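Local coordinates for ancillary protein 1 (Streptococcus pyogenes, PDB 2XI9) that acts as a pilus-presented adhesin whose internal thioester bond is required for efficient interaction with host cells, at residues S234-T237 with E238-R242; S255-D259 with K260-K264; K264-H267 with G268-D271; G270-D274 with S275-V279. All blocks are in the same frame, centred on the assembly; numbering follows the deposited sequence.

Contact 1 (S234-T237 with E238-R242); sequences SGLT and ETQLR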
ATOM      1  N   SER A 234      19.813  -1.869 -21.930  1.00 32.80           N
ATOM      2  CA  SER A 234      21.174  -2.306 -22.220  1.00 34.22           C
ATOM      3  C   SER A 234      22.106  -2.116 -21.011  1.00 33.10           C
ATOM      4  O   SER A 234      22.172  -1.028 -20.446  1.00 31.97           O
ATOM      5  CB  SER A 234      21.750  -1.533 -23.425  1.00 37.12           C
ATOM      6  OG  SER A 234      21.093  -1.874 -24.638  1.00 40.23           O
ATOM      7  N   GLY A 235      22.840  -3.174 -20.656  1.00 32.07           N
ATOM      8  CA  GLY A 235      23.796  -3.123 -19.554  1.00 30.85           C
ATOM      9  C   GLY A 235      23.240  -3.233 -18.139  1.00 27.19           C
ATOM     10  O   GLY A 235      24.018  -3.417 -17.201  1.00 27.59           O
ATOM     11  N   LEU A 236      21.920  -3.137 -17.963  1.00 23.15           N
ATOM     12  CA  LEU A 236      21.342  -3.102 -16.620  1.00 20.85           C
ATOM     13  C   LEU A 236      21.179  -4.498 -16.047  1.00 20.01           C
ATOM     14  O   LEU A 236      20.736  -5.420 -16.742  1.00 19.12           O
ATOM     15  CB  LEU A 236      19.964  -2.431 -16.585  1.00 20.00           C
ATOM     16  CG  LEU A 236      19.893  -1.054 -15.925  1.00 20.29           C
ATOM     17  CD1 LEU A 236      20.552  -0.043 -16.897  1.00 25.24           C
ATOM     18  CD2 LEU A 236      18.458  -0.717 -15.640  1.00 21.04           C
ATOM     19  N   THR A 237      21.441  -4.624 -14.753  1.00 18.04           N
ATOM     20  CA  THR A 237      21.255  -5.895 -14.043  1.00 16.93           C
ATOM     21  C   THR A 237      19.868  -5.933 -13.415  1.00 15.00           C
ATOM     22  O   THR A 237      19.187  -4.922 -13.367  1.00 12.94           O
ATOM     23  CB  THR A 237      22.304  -6.036 -12.930  1.00 17.89           C
ATOM     24  OG1 THR A 237      22.088  -5.016 -11.957  1.00 14.54           O
ATOM     25  CG2 THR A 237      23.757  -5.950 -13.500  1.00 19.20           C
ATOM     26  N   GLU A 238      19.454  -7.087 -12.876  1.00 14.19           N
ATOM     27  CA  GLU A 238      18.163  -7.153 -12.190  1.00 13.38           C
ATOM     28  C   GLU A 238      18.141  -6.187 -11.013  1.00 12.01           C
ATOM     29  O   GLU A 238      17.137  -5.514 -10.742  1.00 11.54           O
ATOM     30  CB  GLU A 238      17.900  -8.586 -11.694  1.00 14.24           C
ATOM     31  CG  GLU A 238      17.365  -9.495 -12.807  1.00 14.90           C
ATOM     32  CD  GLU A 238      16.964 -10.896 -12.343  1.00 18.46           C
ATOM     33  OE1 GLU A 238      16.243 -11.061 -11.352  1.00 19.88           O
ATOM     34  OE2 GLU A 238      17.379 -11.856 -12.997  1.00 26.16           O
ATOM     35  N   THR A 239      19.247  -6.144 -10.266  1.00 12.00           N
ATOM     36  CA  THR A 239      19.289  -5.290  -9.090  1.00 12.09           C
ATOM     37  C   THR A 239      19.173  -3.815  -9.485  1.00 11.07           C
ATOM     38  O   THR A 239      18.505  -3.058  -8.802  1.00 11.13           O
ATOM     39  CB  THR A 239      20.537  -5.565  -8.247  1.00 13.27           C
ATOM     40  OG1 THR A 239      20.433  -6.894  -7.699  1.00 17.29           O
ATOM     41  CG2 THR A 239      20.670  -4.564  -7.097  1.00 12.22           C
ATOM     42  N   GLN A 240      19.817  -3.432 -10.581  1.00 12.11           N
ATOM     43  CA  GLN A 240      19.759  -2.055 -11.063  1.00 11.66           C
ATOM     44  C   GLN A 240      18.309  -1.683 -11.478  1.00 11.07           C
ATOM     45  O   GLN A 240      17.831  -0.594 -11.134  1.00  9.53           O
ATOM     46  CB  GLN A 240      20.779  -1.809 -12.167  1.00 13.63           C
ATOM     47  CG  GLN A 240      22.224  -1.765 -11.632  1.00 14.21           C
ATOM     48  CD  GLN A 240      23.293  -1.772 -12.670  1.00 18.35           C
ATOM     49  OE1 GLN A 240      23.075  -2.156 -13.822  1.00 19.88           O
ATOM     50  NE2 GLN A 240      24.502  -1.353 -12.263  1.00 17.86           N
ATOM     51  N   LEU A 241      17.608  -2.569 -12.200  1.00 10.08           N
ATOM     52  CA  LEU A 241      16.223  -2.270 -12.530  1.00 10.00           C
ATOM     53  C   LEU A 241      15.363  -2.201 -11.273  1.00  8.39           C
ATOM     54  O   LEU A 241      14.489  -1.318 -11.161  1.00  9.04           O
ATOM     55  CB  LEU A 241      15.630  -3.215 -13.584  1.00  9.65           C
ATOM     56  CG  LEU A 241      14.241  -2.875 -14.106  1.00 12.44           C
ATOM     57  CD1 LEU A 241      14.271  -1.554 -14.872  1.00 12.25           C
ATOM     58  CD2 LEU A 241      13.664  -4.057 -15.021  1.00 15.68           C
ATOM     59  N   ARG A 242      15.611  -3.096 -10.317  1.00  9.21           N
ATOM     60  CA  ARG A 242      14.897  -3.057  -9.044  1.00  9.08           C
ATOM     61  C   ARG A 242      15.082  -1.692  -8.344  1.00  8.89           C
ATOM     62  O   ARG A 242      14.133  -1.089  -7.876  1.00  9.54           O
ATOM     63  CB  ARG A 242      15.354  -4.219  -8.152  1.00  9.52           C
ATOM     64  CG  ARG A 242      14.468  -4.476  -6.928  1.00 10.39           C
ATOM     65  CD  ARG A 242      14.811  -5.806  -6.312  1.00  9.29           C
ATOM     66  NE  ARG A 242      13.891  -6.149  -5.219  1.00 10.75           N
ATOM     67  CZ  ARG A 242      13.687  -7.365  -4.759  1.00  7.82           C
ATOM     68  NH1 ARG A 242      14.330  -8.409  -5.274  1.00 12.25           N
ATOM     69  NH2 ARG A 242      12.842  -7.522  -3.745  1.00  8.74           N
TER

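Contact 2 (S255-D259 with K260-K264); sequences SAELD and KDKLK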
ATOM      1  N   SER A 255       8.325  12.616  -3.540  1.00 12.43           N
ATOM      2  CA  SER A 255       8.894  13.699  -4.322  1.00 13.12           C
ATOM      3  C   SER A 255      10.439  13.660  -4.350  1.00 15.13           C
ATOM      4  O   SER A 255      11.073  14.680  -4.235  1.00 15.28           O
ATOM      5  CB  SER A 255       8.381  15.037  -3.813  1.00 15.14           C
ATOM      6  OG  SER A 255       6.963  15.114  -3.954  1.00 13.87           O
ATOM      7  N   ALA A 256      11.017  12.472  -4.505  1.00 13.96           N
ATOM      8  CA  ALA A 256      12.452  12.319  -4.742  1.00 15.38           C
ATOM      9  C   ALA A 256      12.795  12.930  -6.087  1.00 17.46           C
ATOM     10  O   ALA A 256      11.992  12.852  -7.065  1.00 17.23           O
ATOM     11  CB  ALA A 256      12.879  10.810  -4.767  1.00 14.68           C
ATOM     12  N   GLU A 257      13.994  13.496  -6.154  1.00 18.91           N
ATOM     13  CA  GLU A 257      14.470  14.109  -7.382  1.00 21.95           C
ATOM     14  C   GLU A 257      15.455  13.184  -8.059  1.00 21.70           C
ATOM     15  O   GLU A 257      16.324  12.629  -7.415  1.00 22.25           O
ATOM     16  CB  GLU A 257      15.088  15.469  -7.099  1.00 23.72           C
ATOM     17  CG  GLU A 257      14.096  16.477  -6.518  1.00 28.76           C
ATOM     18  CD  GLU A 257      12.993  16.914  -7.501  1.00 35.59           C
ATOM     19  OE1 GLU A 257      13.190  16.870  -8.741  1.00 37.96           O
ATOM     20  OE2 GLU A 257      11.900  17.324  -7.028  1.00 40.27           O
ATOM     21  N   LEU A 258      15.338  13.067  -9.375  1.00 22.35           N
ATOM     22  CA  LEU A 258      16.185  12.198 -10.167  1.00 22.98           C
ATOM     23  C   LEU A 258      17.388  12.985 -10.633  1.00 25.01           C
ATOM     24  O   LEU A 258      17.598  13.209 -11.834  1.00 25.81           O
ATOM     25  CB  LEU A 258      15.386  11.629 -11.350  1.00 22.79           C
ATOM     26  CG  LEU A 258      14.077  10.972 -10.952  1.00 23.80           C
ATOM     27  CD1 LEU A 258      13.390  10.371 -12.179  1.00 27.80           C
ATOM     28  CD2 LEU A 258      14.302   9.929  -9.898  1.00 22.25           C
ATOM     29  N   ASP A 259      18.164  13.440  -9.651  1.00 25.75           N
ATOM     30  CA  ASP A 259      19.311  14.281  -9.879  1.00 27.10           C
ATOM     31  C   ASP A 259      20.480  13.708  -9.097  1.00 26.61           C
ATOM     32  O   ASP A 259      20.405  13.559  -7.896  1.00 24.56           O
ATOM     33  CB  ASP A 259      18.998  15.703  -9.423  1.00 29.09           C
ATOM     34  CG  ASP A 259      20.176  16.636  -9.545  1.00 33.14           C
ATOM     35  OD1 ASP A 259      20.230  17.370 -10.552  1.00 40.20           O
ATOM     36  OD2 ASP A 259      21.050  16.651  -8.643  1.00 35.25           O
ATOM     37  N   LYS A 260      21.553  13.391  -9.812  1.00 27.50           N
ATOM     38  CA  LYS A 260      22.727  12.758  -9.237  1.00 28.50           C
ATOM     39  C   LYS A 260      23.201  13.503  -7.999  1.00 28.59           C
ATOM     40  O   LYS A 260      23.494  12.904  -6.974  1.00 27.11           O
ATOM     41  CB  LYS A 260      23.825  12.726 -10.283  1.00 30.69           C
ATOM     42  CG  LYS A 260      24.935  11.771 -10.003  1.00 34.97           C
ATOM     43  CD  LYS A 260      24.571  10.359 -10.476  1.00 36.29           C
ATOM     44  CE  LYS A 260      25.785   9.414 -10.469  1.00 37.69           C
ATOM     45  NZ  LYS A 260      27.020   9.987 -11.122  1.00 41.14           N
ATOM     46  N   ASP A 261      23.273  14.824  -8.073  1.00 29.25           N
ATOM     47  CA  ASP A 261      23.769  15.562  -6.917  1.00 31.32           C
ATOM     48  C   ASP A 261      22.797  15.512  -5.734  1.00 29.53           C
ATOM     49  O   ASP A 261      23.223  15.447  -4.572  1.00 29.66           O
ATOM     50  CB  ASP A 261      24.159  16.991  -7.302  1.00 34.21           C
ATOM     51  CG  ASP A 261      25.403  17.037  -8.155  1.00 39.50           C
ATOM     52  OD1 ASP A 261      26.327  16.218  -7.908  1.00 45.72           O
ATOM     53  OD2 ASP A 261      25.481  17.891  -9.074  1.00 45.79           O
ATOM     54  N   LYS A 262      21.495  15.494  -6.012  1.00 27.24           N
ATOM     55  CA  LYS A 262      20.516  15.415  -4.934  1.00 26.90           C
ATOM     56  C   LYS A 262      20.454  14.012  -4.309  1.00 25.13           C
ATOM     57  O   LYS A 262      20.088  13.876  -3.145  1.00 25.33           O
ATOM     58  CB  LYS A 262      19.126  15.840  -5.441  1.00 27.03           C
ATOM     59  CG  LYS A 262      19.098  17.317  -5.918  1.00 31.49           C
ATOM     60  CD  LYS A 262      17.728  17.972  -5.726  1.00 33.90           C
ATOM     61  CE  LYS A 262      17.614  19.316  -6.495  1.00 38.59           C
ATOM     62  NZ  LYS A 262      16.780  19.245  -7.769  1.00 38.23           N
ATOM     63  N   LEU A 263      20.791  12.983  -5.089  1.00 23.67           N
ATOM     64  CA  LEU A 263      20.712  11.573  -4.652  1.00 22.54           C
ATOM     65  C   LEU A 263      21.921  11.117  -3.824  1.00 23.99           C
ATOM     66  O   LEU A 263      21.869  10.066  -3.208  1.00 23.15           O
ATOM     67  CB  LEU A 263      20.552  10.652  -5.893  1.00 20.41           C
ATOM     68  CG  LEU A 263      19.222  10.803  -6.631  1.00 20.88           C
ATOM     69  CD1 LEU A 263      19.194  10.062  -7.972  1.00 21.32           C
ATOM     70  CD2 LEU A 263      18.099  10.311  -5.730  1.00 16.67           C
ATOM     71  N   LYS A 264      22.986  11.917  -3.792  1.00 26.51           N
ATOM     72  CA  LYS A 264      24.249  11.561  -3.102  1.00 28.67           C
ATOM     73  C   LYS A 264      24.076  10.934  -1.725  1.00 28.07           C
ATOM     74  O   LYS A 264      24.729   9.948  -1.388  1.00 28.73           O
ATOM     75  CB  LYS A 264      25.125  12.802  -2.918  1.00 30.98           C
ATOM     76  CG  LYS A 264      25.831  13.243  -4.157  1.00 34.88           C
ATOM     77  CD  LYS A 264      26.772  14.414  -3.826  1.00 38.64           C
ATOM     78  CE  LYS A 264      27.353  15.047  -5.079  1.00 42.17           C
ATOM     79  NZ  LYS A 264      28.696  15.641  -4.811  1.00 44.29           N
TER

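Contact 3 (K264-H267 with G268-D271); sequences KDYH and GFGD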
ATOM      1  N   LYS A 264      22.986  11.917  -3.792  1.00 26.51           N
ATOM      2  CA  LYS A 264      24.249  11.561  -3.102  1.00 28.67           C
ATOM      3  C   LYS A 264      24.076  10.934  -1.725  1.00 28.07           C
ATOM      4  O   LYS A 264      24.729   9.948  -1.388  1.00 28.73           O
ATOM      5  CB  LYS A 264      25.125  12.802  -2.918  1.00 30.98           C
ATOM      6  CG  LYS A 264      25.831  13.243  -4.157  1.00 34.88           C
ATOM      7  CD  LYS A 264      26.772  14.414  -3.826  1.00 38.64           C
ATOM      8  CE  LYS A 264      27.353  15.047  -5.079  1.00 42.17           C
ATOM      9  NZ  LYS A 264      28.696  15.641  -4.811  1.00 44.29           N
ATOM     10  N   ASP A 265      23.188  11.528  -0.947  1.00 27.65           N
ATOM     11  CA  ASP A 265      22.950  11.178   0.431  1.00 28.42           C
ATOM     12  C   ASP A 265      21.516  10.662   0.615  1.00 26.43           C
ATOM     13  O   ASP A 265      21.026  10.583   1.742  1.00 27.49           O
ATOM     14  CB  ASP A 265      23.178  12.446   1.281  1.00 31.42           C
ATOM     15  CG  ASP A 265      22.531  13.706   0.647  1.00 34.07           C
ATOM     16  OD1 ASP A 265      21.556  13.566  -0.163  1.00 33.68           O
ATOM     17  OD2 ASP A 265      23.012  14.832   0.933  1.00 40.56           O
ATOM     18  N   TYR A 266      20.859  10.286  -0.476  1.00 23.82           N
ATOM     19  CA  TYR A 266      19.434   9.915  -0.433  1.00 22.45           C
ATOM     20  C   TYR A 266      19.256   8.420  -0.380  1.00 20.74           C
ATOM     21  O   TYR A 266      19.211   7.759  -1.410  1.00 19.61           O
ATOM     22  CB  TYR A 266      18.701  10.476  -1.664  1.00 21.98           C
ATOM     23  CG  TYR A 266      17.204  10.364  -1.578  1.00 19.67           C
ATOM     24  CD1 TYR A 266      16.480  11.217  -0.761  1.00 20.09           C
ATOM     25  CD2 TYR A 266      16.494   9.424  -2.354  1.00 17.82           C
ATOM     26  CE1 TYR A 266      15.095  11.124  -0.676  1.00 20.84           C
ATOM     27  CE2 TYR A 266      15.124   9.353  -2.306  1.00 16.84           C
ATOM     28  CZ  TYR A 266      14.419  10.188  -1.459  1.00 20.64           C
ATOM     29  OH  TYR A 266      13.048  10.098  -1.357  1.00 21.23           O
ATOM     30  N   HIS A 267      19.101   7.892   0.831  1.00 20.83           N
ATOM     31  CA  HIS A 267      18.803   6.448   1.043  1.00 19.49           C
ATOM     32  C   HIS A 267      19.620   5.462   0.207  1.00 19.41           C
ATOM     33  O   HIS A 267      19.097   4.477  -0.310  1.00 17.16           O
ATOM     34  CB  HIS A 267      17.316   6.168   0.846  1.00 18.40           C
ATOM     35  CG  HIS A 267      16.442   7.098   1.615  1.00 20.12           C
ATOM     36  ND1 HIS A 267      16.250   6.978   2.971  1.00 21.79           N
ATOM     37  CD2 HIS A 267      15.759   8.204   1.232  1.00 22.14           C
ATOM     38  CE1 HIS A 267      15.457   7.951   3.388  1.00 22.41           C
ATOM     39  NE2 HIS A 267      15.134   8.699   2.351  1.00 21.73           N
ATOM     40  N   GLY A 268      20.911   5.697   0.110  1.00 19.31           N
ATOM     41  CA  GLY A 268      21.781   4.763  -0.604  1.00 20.13           C
ATOM     42  C   GLY A 268      21.846   4.965  -2.107  1.00 19.18           C
ATOM     43  O   GLY A 268      22.713   4.379  -2.750  1.00 19.68           O
ATOM     44  N   PHE A 269      21.000   5.839  -2.664  1.00 17.80           N
ATOM     45  CA  PHE A 269      20.940   6.034  -4.103  1.00 16.93           C
ATOM     46  C   PHE A 269      22.135   6.767  -4.674  1.00 18.69           C
ATOM     47  O   PHE A 269      22.326   6.844  -5.896  1.00 19.51           O
ATOM     48  CB  PHE A 269      19.581   6.656  -4.500  1.00 17.23           C
ATOM     49  CG  PHE A 269      18.457   5.675  -4.389  1.00 15.72           C
ATOM     50  CD1 PHE A 269      18.320   4.694  -5.354  1.00 15.08           C
ATOM     51  CD2 PHE A 269      17.584   5.665  -3.287  1.00 16.18           C
ATOM     52  CE1 PHE A 269      17.347   3.705  -5.268  1.00 13.12           C
ATOM     53  CE2 PHE A 269      16.587   4.684  -3.197  1.00 16.61           C
ATOM     54  CZ  PHE A 269      16.477   3.698  -4.189  1.00 15.56           C
ATOM     55  N   GLY A 270      22.964   7.310  -3.800  1.00 19.04           N
ATOM     56  CA  GLY A 270      24.286   7.745  -4.187  1.00 20.89           C
ATOM     57  C   GLY A 270      25.088   6.714  -4.975  1.00 20.75           C
ATOM     58  O   GLY A 270      25.906   7.087  -5.802  1.00 21.00           O
ATOM     59  N   ASP A 271      24.858   5.420  -4.726  1.00 20.54           N
ATOM     60  CA  ASP A 271      25.567   4.345  -5.457  1.00 20.94           C
ATOM     61  C   ASP A 271      24.928   4.013  -6.828  1.00 19.73           C
ATOM     62  O   ASP A 271      25.393   3.107  -7.522  1.00 20.87           O
ATOM     63  CB  ASP A 271      25.555   3.060  -4.620  1.00 20.42           C
ATOM     64  CG  ASP A 271      26.515   1.998  -5.146  1.00 20.16           C
ATOM     65  OD1 ASP A 271      27.626   2.327  -5.552  1.00 21.51           O
ATOM     66  OD2 ASP A 271      26.167   0.799  -5.142  1.00 22.56           O
TER
HETATM   67  O   HOH W   1      23.711   7.553  -0.960  1.00 24.29           O

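Contact 4 (G270-D274 with S275-V279); sequences GDMND and STLAV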
ATOM      1  N   GLY A 270      22.964   7.310  -3.800  1.00 19.04           N
ATOM      2  CA  GLY A 270      24.286   7.745  -4.187  1.00 20.89           C
ATOM      3  C   GLY A 270      25.088   6.714  -4.975  1.00 20.75           C
ATOM      4  O   GLY A 270      25.906   7.087  -5.802  1.00 21.00           O
ATOM      5  N   ASP A 271      24.858   5.420  -4.726  1.00 20.54           N
ATOM      6  CA  ASP A 271      25.567   4.345  -5.457  1.00 20.94           C
ATOM      7  C   ASP A 271      24.928   4.013  -6.828  1.00 19.73           C
ATOM      8  O   ASP A 271      25.393   3.107  -7.522  1.00 20.87           O
ATOM      9  CB  ASP A 271      25.555   3.060  -4.620  1.00 20.42           C
ATOM     10  CG  ASP A 271      26.515   1.998  -5.146  1.00 20.16           C
ATOM     11  OD1 ASP A 271      27.626   2.327  -5.552  1.00 21.51           O
ATOM     12  OD2 ASP A 271      26.167   0.799  -5.142  1.00 22.56           O
HETATM   13  N   MSE A 272      23.861   4.705  -7.215  1.00 17.88           N
HETATM   14  CA  MSE A 272      23.237   4.478  -8.528  1.00 16.90           C
HETATM   15  C   MSE A 272      24.063   5.137  -9.632  1.00 18.32           C
HETATM   16  O   MSE A 272      24.349   6.342  -9.576  1.00 19.68           O
HETATM   17  CB  MSE A 272      21.791   5.026  -8.520  1.00 15.92           C
HETATM   18  CG  MSE A 272      21.015   4.784  -9.766  1.00 13.53           C
HETATM   19 SE   MSE A 272      19.166   5.254  -9.668  1.00 13.66          SE
HETATM   20  CE  MSE A 272      18.423   3.628  -8.893  1.00  9.74           C
ATOM     21  N   ASN A 273      24.446   4.362 -10.646  1.00 18.49           N
ATOM     22  CA  ASN A 273      25.230   4.903 -11.763  1.00 19.39           C
ATOM     23  C   ASN A 273      24.352   5.693 -12.784  1.00 19.31           C
ATOM     24  O   ASN A 273      23.116   5.686 -12.697  1.00 16.87           O
ATOM     25  CB  ASN A 273      26.110   3.818 -12.413  1.00 20.06           C
ATOM     26  CG  ASN A 273      25.319   2.797 -13.240  1.00 20.58           C
ATOM     27  OD1 ASN A 273      24.151   3.022 -13.554  1.00 19.34           O
ATOM     28  ND2 ASN A 273      25.973   1.672 -13.607  1.00 18.64           N
ATOM     29  N   ASP A 274      24.992   6.385 -13.718  1.00 21.98           N
ATOM     30  CA  ASP A 274      24.254   7.232 -14.695  1.00 23.46           C
ATOM     31  C   ASP A 274      23.232   6.448 -15.536  1.00 22.48           C
ATOM     32  O   ASP A 274      22.086   6.879 -15.665  1.00 20.76           O
ATOM     33  CB  ASP A 274      25.224   7.933 -15.645  1.00 27.04           C
ATOM     34  CG  ASP A 274      26.049   9.036 -14.972  1.00 31.03           C
ATOM     35  OD1 ASP A 274      25.708   9.471 -13.853  1.00 36.30           O
ATOM     36  OD2 ASP A 274      27.047   9.476 -15.581  1.00 37.88           O
ATOM     37  N   SER A 275      23.659   5.326 -16.122  1.00 22.72           N
ATOM     38  CA  SER A 275      22.756   4.426 -16.887  1.00 23.26           C
ATOM     39  C   SER A 275      21.509   4.029 -16.121  1.00 19.19           C
ATOM     40  O   SER A 275      20.429   4.003 -16.690  1.00 19.67           O
ATOM     41  CB  SER A 275      23.478   3.130 -17.326  1.00 23.71           C
ATOM     42  OG  SER A 275      24.582   3.432 -18.126  1.00 31.82           O
ATOM     43  N   THR A 276      21.654   3.681 -14.842  1.00 17.84           N
ATOM     44  CA  THR A 276      20.538   3.250 -14.009  1.00 15.26           C
ATOM     45  C   THR A 276      19.578   4.380 -13.633  1.00 14.43           C
ATOM     46  O   THR A 276      18.331   4.221 -13.685  1.00 13.65           O
ATOM     47  CB  THR A 276      21.041   2.458 -12.759  1.00 15.48           C
ATOM     48  OG1 THR A 276      21.870   1.348 -13.181  1.00 15.31           O
ATOM     49  CG2 THR A 276      19.920   1.966 -11.954  1.00 13.81           C
ATOM     50  N   LEU A 277      20.123   5.554 -13.319  1.00 15.81           N
ATOM     51  CA  LEU A 277      19.284   6.708 -13.092  1.00 15.73           C
ATOM     52  C   LEU A 277      18.533   7.100 -14.398  1.00 14.86           C
ATOM     53  O   LEU A 277      17.384   7.549 -14.373  1.00 14.56           O
ATOM     54  CB  LEU A 277      20.154   7.863 -12.534  1.00 17.52           C
ATOM     55  CG  LEU A 277      19.405   9.162 -12.274  1.00 18.38           C
ATOM     56  CD1 LEU A 277      18.317   8.956 -11.223  1.00 16.08           C
ATOM     57  CD2 LEU A 277      20.403  10.280 -11.886  1.00 23.54           C
ATOM     58  N   ALA A 278      19.146   6.906 -15.561  1.00 16.23           N
ATOM     59  CA  ALA A 278      18.444   7.240 -16.823  1.00 16.39           C
ATOM     60  C   ALA A 278      17.208   6.321 -16.973  1.00 14.87           C
ATOM     61  O   ALA A 278      16.147   6.751 -17.411  1.00 13.71           O
ATOM     62  CB  ALA A 278      19.367   7.125 -18.019  1.00 17.86           C
ATOM     63  N   VAL A 279      17.339   5.055 -16.584  1.00 13.87           N
ATOM     64  CA  VAL A 279      16.194   4.140 -16.611  1.00 13.24           C
ATOM     65  C   VAL A 279      15.130   4.522 -15.570  1.00 11.93           C
ATOM     66  O   VAL A 279      13.909   4.467 -15.843  1.00 11.91           O
ATOM     67  CB  VAL A 279      16.635   2.677 -16.487  1.00 12.98           C
ATOM     68  CG1 VAL A 279      15.420   1.751 -16.195  1.00 12.86           C
ATOM     69  CG2 VAL A 279      17.379   2.263 -17.745  1.00 14.79           C
TER

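Contact 1 (S234-T237 with E238-R242)
Thr237 and Gln240 exchange two hydrogen bonds, each side chain accepting from the backbone N-H of the other residue. Thr237 OG1 sits between the backbone N and the carbonyl carbon (chi1 64°), a torsion that turns the hydroxyl oxygen over the first helical turn, where it accepts from Gln240 N at 3.1 Å. Gln240 answers with an extended chain that runs back towards the loop. Its CG passes 3.3 Å from Thr237 OG1, and its OE1 accepts from Thr237 N at 3.1 Å, the donor tilted 32° out of the amide plane. The same OE1 comes within 3.4 Å of Leu236 CA. The other end of the amide, NE2, is bound outside the turn by Leu137 O, so both ends of the group are held and its rotation is fixed. Leu241 N donates to Thr237 O, the first regular bond of the helix. Leu236 lays CG against Gln240 CB at 3.9 Å and CD2 near Leu241 CB at 4.3 Å; both leucines also touch Val279 of helix 274-288. Reciprocal bonding between the N-cap threonine and the third residue beyond it defines a capping box, here starting helix 238-253 of the thioester domain.

Contact 2 (S255-D259 with K260-K264)
Glu257 and Lys262 lay their side chains alongside each other, pointing the same way, on the surface of the turn that leads into helix 260-263. The touching is done by aliphatic carbons: Lys262 CD rests 3.9 Å from Glu257 CB and almost as near to CG. The glutamate is folded at chi2 (-68°), and the lysine bends only near its end. Their charged atoms, Glu257 OE1 and Lys262 NZ, remain 4.4 Å apart, too far for a salt bridge, although the opposite charges should still attract weakly. The glutamate has a firmer partner in Arg205, which forms a salt bridge with OE2.

Asp259 crosses the base of the same lysine at a slant. With CG anti to the backbone N (chi1 176°), its carboxylate swings over the start of the helix, and OD2 accepts from Lys262 N at 2.9 Å through the lone pair facing away from OD1. This is an N-cap on a short, weakly bonded helix of the thioester domain. Lys262 CG packs against the capping oxygen, 3.4 Å from Asp259 OD2. The backbone oxygen of Asp259 accepts from Leu263 N, also at 2.9 Å.

Leu263 brings CG to 3.3 Å from Asp259 O and CD2 to 3.4 Å from Glu257 O, apolar carbon lying against both carbonyl oxygens. Just before the cap, Leu258 centres an inverse gamma turn; its CB points away from 260-264, and the side chain touches Leu247 and Tyr251 of helix 238-253 and Leu277 of helix 274-288.

Contact 3 (K264-H267 with G268-D271)
Phe269, the last residue of a turn that starts at Tyr266, sets its side chain beside the carbonyl of Tyr266. The CB lies 3.3 Å from Tyr266 O, the same oxygen that accepts from Phe269 N at 2.9 Å. With CG beside the backbone N (chi1 -73°), the ring stays near that carbonyl: CG is 3.7 Å from Tyr266 O, and CD2 closes to 3.2 Å, with the oxygen at the ring's edge, near its plane. CD2 also meets His267 O at 3.5 Å and Tyr266 CD2 at 4.0 Å, the two aromatic side chains running side by side in one direction. CE2 keeps only a looser approach to His267 O, while the side chain also touches Gln246, Leu247 and Tyr250 of helix 238-253. Within the turn, which is of type I' with positive phi at both His267 and Gly268, His267 sets CD2 over the centre of one face of the Tyr266 ring. A water donates to Lys264 O and accepts from Gly270 N at 2.9 Å. The chemistry implies a turn closed by one direct backbone bond, inside a wider loop whose ends a water bridges, with the edge C-H at Phe269 CD2 turned to Tyr266 O, probably a weakly favourable electrostatic contact.

Contact 4 (G270-D274 with S275-V279)
Asn273 OD1 takes two hydrogen bonds from Thr276, one from the backbone N and one from the hydroxyl OG1, each 2.9 Å long. They arrive from different directions: N lies almost straight out from the amide carbonyl (C=O...N angle 168°), whereas OG1 stands 38° above the carbonyl plane. The asparagine reaches them because CG lies between its backbone N and carbonyl carbon (chi1 72°), which curls the amide over the helix start. Thr276 brings OG1 in beside its own backbone N, so both donors face the one acceptor and the hydroxyl proton is committed to it.

Asn273 is thus the N-cap of helix 274-288 in the thioester domain, and the regular bonding of that helix begins at once. Its backbone oxygen accepts from Leu277 N at 3.1 Å, and Asp274 O accepts from Ala278 N at 2.9 Å. The carboxylate of Asp274 turns to Lys260, whose NZ forms a salt bridge with OD1.

The buried Met272, present as selenomethionine, reaches towards the helix across Thr276, the two side chains meeting at about a right angle. Its CG lies 3.7 Å from Thr276 CG2, SE is the same distance from Leu277 CA, and the bend at chi3 returns CE towards Thr276 CG2. Its side chain also touches Ala243 and Leu247 of helix 238-253.

How the contacts relate
Along the chain, contact 1 opens helix 238-253, contact 2 turns the chain into the short helix 260-263, contact 3 closes the turn after it, and contact 4 starts helix 274-288. Contact 1 ends before the others begin; contacts 2 and 3 share Lys264, and contacts 3 and 4 share Gly270 and Asp271. None encloses another. In space the chain returns: contact 4 packs against contact 1, with Gln240 O 3.4 Å from Thr276 CG2, and meets contact 2, where Leu263 CD1 lies 3.5 Å from Leu277 CD1. Contacts 1 and 2 do not touch, their centres about 19 Å apart, so contact 4 joins their surroundings within the thioester domain.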